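Local coordinates for aminopeptidase N family protein (PDB 4FGM), which probably acts as a zinc-dependent aminopeptidase of the M61 family, removing residues from the N-terminal ends of peptides, at residues A[34-37]-A[42-45]; A[297-302]-A[357-362]. One frame throughout, in Å; residues are numbered along the deposited sequence.

How the contacts relate
Neither contact is a fully buried core. Contact 1, with buried and partly exposed residues, borders the maleic acid pocket; contact 2 runs from buried Trp359 and Ser298 out to an exposed Tyr299 and stands farther back, the Trp359 side chain about 10 Å from the ligand. Contact 1 closes a loop between strands 30-32 and 50-51 in the M61 N-terminal domain, relying on backbone hydrogen bonds and a bridging water. Contact 2 joins the loop ahead of helix 303-306 to helix 358-362, in the peptidase domain, and turns almost wholly on one indole. The two meet where Trp36 and Trp359 pack edge-to-face and Ile43 lies against Glu297, so polar loop closure continues into aromatic packing.

Contact 1: residues A[34-37]-A[42-45]; sequences PNWI and LIRD
Asn35 carries the polar half of this loop closure through its backbone oxygen. Arg44 N donates to Asn35 O at 2.8 Å, nearly in line with the C=O bond, while Asp45 N reaches the same Asn35 O at 3.2 Å, tilted 31° from the carbonyl plane. One acceptor thus grips two successive amides. The side chains beside it only come near each other without bonding: Asn35 OD1 and Asp45 OD1 lie 3.7 Å apart, with the amide and carboxylate planes turned by 81°. Their polar partners lie beyond the two segments, Glu295 O for Asn35 ND2 and Lys69, in a salt bridge, for Asp45 OD1.

At Trp36 the contact becomes apolar. A chi1 of 64° turns the indole so that its CD1 meets the Ile43 CD1 methyl obliquely at 3.9 Å, while CB rests on Leu42 O. Ile37 then takes part through its amide: water 1 accepts from Ile37 N and from Arg44 NH1 and donates to Leu42 O at 2.7 Å.

Arg44 NH1 also bonds Ser40, a residue of the maleic acid pocket, and Leu42 CD2 covers one guanidinium face. Water and hydroxyl together therefore restrain the guanidinium. The Arg44 side chain lies about 6 Å from the maleic acid, and its likely positive charge, beside that of pocket residue Arg95, could favour an anion there.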
loop_
_atom_site.group_PDB
_atom_site.type_symbol
_atom_site.label_atom_id
_atom_site.label_comp_id
_atom_site.label_asym_id
_atom_site.label_seq_id
_atom_site.Cartn_x
_atom_site.Cartn_y
_atom_site.Cartn_z
ATOM N N PRO A 34 16.314 -10.953 6.602
ATOM C CA PRO A 34 15.914 -10.252 5.381
ATOM C C PRO A 34 16.233 -8.763 5.479
ATOM O O PRO A 34 16.114 -8.174 6.552
ATOM C CB PRO A 34 14.410 -10.504 5.319
ATOM C CG PRO A 34 14.260 -11.842 5.974
ATOM C CD PRO A 34 15.196 -11.725 7.163
ATOM N N ASN A 35 16.644 -8.155 4.368
ATOM C CA ASN A 35 16.943 -6.734 4.376
ATOM C C ASN A 35 15.740 -5.918 3.913
ATOM O O ASN A 35 15.770 -4.689 3.932
ATOM C CB ASN A 35 18.176 -6.433 3.528
ATOM C CG ASN A 35 19.451 -6.844 4.217
ATOM O OD1 ASN A 35 19.591 -6.658 5.422
ATOM N ND2 ASN A 35 20.393 -7.398 3.461
ATOM N N TRP A 36 14.684 -6.620 3.500
ATOM C CA TRP A 36 13.437 -5.989 3.090
ATOM C C TRP A 36 12.310 -7.004 3.204
ATOM O O TRP A 36 12.554 -8.205 3.195
ATOM C CB TRP A 36 13.515 -5.436 1.663
ATOM C CG TRP A 36 13.713 -6.446 0.572
ATOM C CD1 TRP A 36 14.891 -7.042 0.210
ATOM C CD2 TRP A 36 12.723 -6.926 -0.347
ATOM N NE1 TRP A 36 14.696 -7.852 -0.883
ATOM C CE2 TRP A 36 13.376 -7.797 -1.250
ATOM C CE3 TRP A 36 11.352 -6.695 -0.508
ATOM C CZ2 TRP A 36 12.702 -8.445 -2.294
ATOM C CZ3 TRP A 36 10.679 -7.344 -1.552
ATOM C CH2 TRP A 36 11.360 -8.204 -2.431
ATOM N N ILE A 37 11.074 -6.529 3.324
ATOM C CA ILE A 37 9.935 -7.428 3.456
ATOM C C ILE A 37 9.067 -7.442 2.207
ATOM O O ILE A 37 8.739 -6.389 1.659
ATOM C CB ILE A 37 9.050 -7.044 4.673
ATOM C CG1 ILE A 37 7.833 -7.971 4.736
ATOM C CG2 ILE A 37 8.622 -5.584 4.573
ATOM C CD1 ILE A 37 6.961 -7.794 5.957
ATOM N N LEU A 42 11.520 -1.567 -0.517
ATOM C CA LEU A 42 12.487 -0.617 0.016
ATOM C C LEU A 42 13.418 -1.347 0.990
ATOM O O LEU A 42 12.963 -2.008 1.932
ATOM C CB LEU A 42 11.779 0.530 0.744
ATOM C CG LEU A 42 12.708 1.590 1.356
ATOM C CD1 LEU A 42 13.446 2.347 0.242
ATOM C CD2 LEU A 42 11.900 2.557 2.208
ATOM N N ILE A 43 14.721 -1.242 0.752
ATOM C CA ILE A 43 15.692 -1.880 1.623
ATOM C C ILE A 43 15.542 -1.195 2.976
ATOM O O ILE A 43 15.693 0.027 3.070
ATOM C CB ILE A 43 17.132 -1.672 1.107
ATOM C CG1 ILE A 43 17.305 -2.353 -0.246
ATOM C CG2 ILE A 43 18.131 -2.216 2.113
ATOM C CD1 ILE A 43 17.083 -3.844 -0.212
ATOM N N ARG A 44 15.250 -1.973 4.019
ATOM C CA ARG A 44 15.051 -1.409 5.348
ATOM C C ARG A 44 16.022 -1.816 6.463
ATOM O O ARG A 44 15.917 -1.314 7.585
ATOM C CB ARG A 44 13.618 -1.687 5.800
ATOM C CG ARG A 44 12.576 -0.997 4.944
ATOM C CD ARG A 44 11.205 -1.073 5.587
ATOM N NE ARG A 44 10.383 0.054 5.161
ATOM C CZ ARG A 44 9.561 0.014 4.127
ATOM N NH1 ARG A 44 9.454 -1.105 3.433
ATOM N NH2 ARG A 44 8.873 1.089 3.775
ATOM N N ASP A 45 16.949 -2.722 6.161
ATOM C CA ASP A 45 17.940 -3.186 7.131
ATOM C C ASP A 45 17.395 -3.497 8.540
ATOM O O ASP A 45 17.895 -2.972 9.545
ATOM C CB ASP A 45 19.076 -2.163 7.238
ATOM C CG ASP A 45 19.869 -2.022 5.939
ATOM O OD1 ASP A 45 19.840 -2.955 5.112
ATOM O OD2 ASP A 45 20.540 -0.984 5.748
HETATM O O HOH W 1 10.820 -3.423 2.789
#

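Contact 2: residues A[297-302]-A[357-362]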
loop_
_atom_site.group_PDB
_atom_site.type_symbol
_atom_site.label_atom_id
_atom_site.label_comp_id
_atom_site.label_asym_id
_atom_site.label_seq_id
_atom_site.Cartn_x
_atom_site.Cartn_y
_atom_site.Cartn_z
ATOM N N GLU A 297 18.062 -5.553 -3.508
ATOM C CA GLU A 297 16.965 -5.112 -4.368
ATOM C C GLU A 297 16.640 -6.220 -5.383
ATOM O O GLU A 297 17.541 -6.887 -5.896
ATOM C CB GLU A 297 17.343 -3.832 -5.132
ATOM C CG GLU A 297 17.528 -2.587 -4.261
ATOM C CD GLU A 297 18.928 -2.463 -3.671
ATOM O OE1 GLU A 297 19.684 -3.457 -3.691
ATOM O OE2 GLU A 297 19.264 -1.366 -3.177
ATOM N N SER A 298 15.351 -6.416 -5.652
ATOM C CA SER A 298 14.898 -7.417 -6.613
ATOM C C SER A 298 14.057 -6.645 -7.617
ATOM O O SER A 298 12.918 -6.269 -7.345
ATOM C CB SER A 298 14.061 -8.504 -5.920
ATOM O OG SER A 298 13.758 -9.567 -6.815
ATOM N N TYR A 299 14.638 -6.420 -8.787
ATOM C CA TYR A 299 14.004 -5.635 -9.831
ATOM C C TYR A 299 12.958 -6.323 -10.699
ATOM O O TYR A 299 13.150 -7.447 -11.147
ATOM C CB TYR A 299 15.097 -5.056 -10.738
ATOM C CG TYR A 299 16.180 -4.299 -9.997
ATOM C CD1 TYR A 299 15.975 -2.987 -9.569
ATOM C CD2 TYR A 299 17.413 -4.896 -9.722
ATOM C CE1 TYR A 299 16.968 -2.288 -8.885
ATOM C CE2 TYR A 299 18.413 -4.205 -9.041
ATOM C CZ TYR A 299 18.185 -2.899 -8.624
ATOM O OH TYR A 299 19.158 -2.201 -7.934
ATOM N N THR A 300 11.855 -5.623 -10.935
ATOM C CA THR A 300 10.788 -6.114 -11.794
ATOM C C THR A 300 9.950 -4.920 -12.251
ATOM O O THR A 300 9.629 -4.034 -11.461
ATOM C CB THR A 300 9.871 -7.143 -11.083
ATOM O OG1 THR A 300 8.844 -7.563 -11.993
ATOM C CG2 THR A 300 9.222 -6.537 -9.841
ATOM N N GLU A 301 9.609 -4.898 -13.534
ATOM C CA GLU A 301 8.816 -3.812 -14.100
ATOM C C GLU A 301 7.335 -4.149 -14.074
ATOM O O GLU A 301 6.524 -3.401 -14.619
ATOM C CB GLU A 301 9.217 -3.570 -15.554
ATOM C CG GLU A 301 8.882 -4.754 -16.469
ATOM C CD GLU A 301 9.153 -4.466 -17.932
ATOM O OE1 GLU A 301 10.295 -4.079 -18.268
ATOM O OE2 GLU A 301 8.218 -4.631 -18.745
ATOM N N GLN A 302 6.980 -5.263 -13.440
ATOM C CA GLN A 302 5.590 -5.698 -13.411
ATOM C C GLN A 302 4.641 -5.093 -12.371
ATOM O O GLN A 302 3.462 -5.453 -12.328
ATOM C CB GLN A 302 5.551 -7.222 -13.308
ATOM C CG GLN A 302 6.188 -7.918 -14.501
ATOM C CD GLN A 302 6.210 -9.424 -14.358
ATOM O OE1 GLN A 302 5.187 -10.050 -14.078
ATOM N NE2 GLN A 302 7.379 -10.017 -14.557
ATOM N N LEU A 357 12.372 0.804 -10.850
ATOM C CA LEU A 357 13.109 1.609 -9.886
ATOM C C LEU A 357 12.290 1.936 -8.636
ATOM O O LEU A 357 12.483 2.987 -8.020
ATOM C CB LEU A 357 13.576 2.918 -10.534
ATOM C CG LEU A 357 14.880 3.013 -11.341
ATOM C CD1 LEU A 357 15.591 1.679 -11.383
ATOM C CD2 LEU A 357 14.565 3.515 -12.746
ATOM N N ALA A 358 11.382 1.047 -8.251
ATOM C CA ALA A 358 10.569 1.305 -7.066
ATOM C C ALA A 358 11.462 1.535 -5.852
ATOM O O ALA A 358 11.191 2.417 -5.030
ATOM C CB ALA A 358 9.623 0.146 -6.810
ATOM N N TRP A 359 12.538 0.755 -5.770
ATOM C CA TRP A 359 13.494 0.815 -4.666
ATOM C C TRP A 359 14.119 2.177 -4.401
ATOM O O TRP A 359 14.509 2.475 -3.275
ATOM C CB TRP A 359 14.619 -0.195 -4.898
ATOM C CG TRP A 359 14.120 -1.555 -5.215
ATOM C CD1 TRP A 359 13.807 -2.046 -6.451
ATOM C CD2 TRP A 359 13.795 -2.585 -4.276
ATOM N NE1 TRP A 359 13.303 -3.319 -6.340
ATOM C CE2 TRP A 359 13.284 -3.675 -5.018
ATOM C CE3 TRP A 359 13.885 -2.692 -2.880
ATOM C CZ2 TRP A 359 12.857 -4.866 -4.406
ATOM C CZ3 TRP A 359 13.462 -3.878 -2.269
ATOM C CH2 TRP A 359 12.954 -4.950 -3.039
ATOM N N THR A 360 14.224 2.999 -5.435
ATOM C CA THR A 360 14.821 4.315 -5.287
ATOM C C THR A 360 13.887 5.447 -5.706
ATOM O O THR A 360 13.448 6.251 -4.879
ATOM C CB THR A 360 16.107 4.416 -6.116
ATOM O OG1 THR A 360 15.825 4.043 -7.471
ATOM C CG2 THR A 360 17.177 3.493 -5.553
ATOM N N LYS A 361 13.583 5.502 -6.995
ATOM C CA LYS A 361 12.721 6.544 -7.529
ATOM C C LYS A 361 11.373 6.681 -6.840
ATOM O O LYS A 361 10.930 7.790 -6.561
ATOM C CB LYS A 361 12.503 6.324 -9.021
ATOM C CG LYS A 361 13.725 6.631 -9.850
ATOM C CD LYS A 361 13.958 8.122 -9.966
ATOM C CE LYS A 361 15.092 8.409 -10.944
ATOM N NZ LYS A 361 15.251 9.866 -11.197
ATOM N N PHE A 362 10.718 5.564 -6.554
ATOM C CA PHE A 362 9.408 5.636 -5.923
ATOM C C PHE A 362 9.433 5.644 -4.399
ATOM O O PHE A 362 8.943 6.581 -3.785
ATOM C CB PHE A 362 8.518 4.495 -6.428
ATOM C CG PHE A 362 7.061 4.693 -6.133
ATOM C CD1 PHE A 362 6.493 4.177 -4.969
ATOM C CD2 PHE A 362 6.257 5.423 -7.007
ATOM C CE1 PHE A 362 5.140 4.384 -4.681
ATOM C CE2 PHE A 362 4.902 5.640 -6.729
ATOM C CZ PHE A 362 4.342 5.120 -5.565
HETATM O O HOH W 2 11.724 -3.284 -8.993
#
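Trp359 is the centre of this contact, its indole laid against three consecutive residues of the loop 297-302. Over one face comes Glu297, whose CB makes a CH-pi contact 3.9 Å from the centroid of the five-membered ring and only 11° off the normal. Glu297 CG follows it, 3.7 Å from Trp359 CG. The bend of the glutamate chain at chi2 (85°) carries the carboxylate off, so the aliphatic part does the touching. Ser298 follows with its backbone: its N lies above the same face, toward the rim, and its O sits at the ring edge near the indole plane. There Trp359 NE1 donates a weak, bent hydrogen bond to Ser298 O (3.1 Å, 131°). Tyr299 adds an oblique aromatic neighbour, its CD1 3.9 Å from Trp359 CD1.

Around these contacts, water 2 accepts from Thr300 N at 3.0 Å and, weakly, from Trp359 NE1, a loose link between the indole and the loop one residue beyond the tyrosine. Helix 351-356 holds the same part of the loop through its last two residues: Thr300 O bonds Ser355 OG, and the Tyr299 ring stacks on Phe356. Farther along, Thr300 OG1 accepts from Gln302 N at 3.3 Å, an ST turn leading into helix 303-306. Trp36 is the neighbour at the six-membered ring of Trp359.

Helix 303-306 is followed directly by Glu307, which binds the zinc with His273 and His277 of the HExxH helix. Through Trp359, helix 358-362 thus packs against the loop that runs toward this zinc-binding glutamate, with the indole at the periphery of a gluzincin-type metallopeptidase site, about 10 Å from the maleic acid.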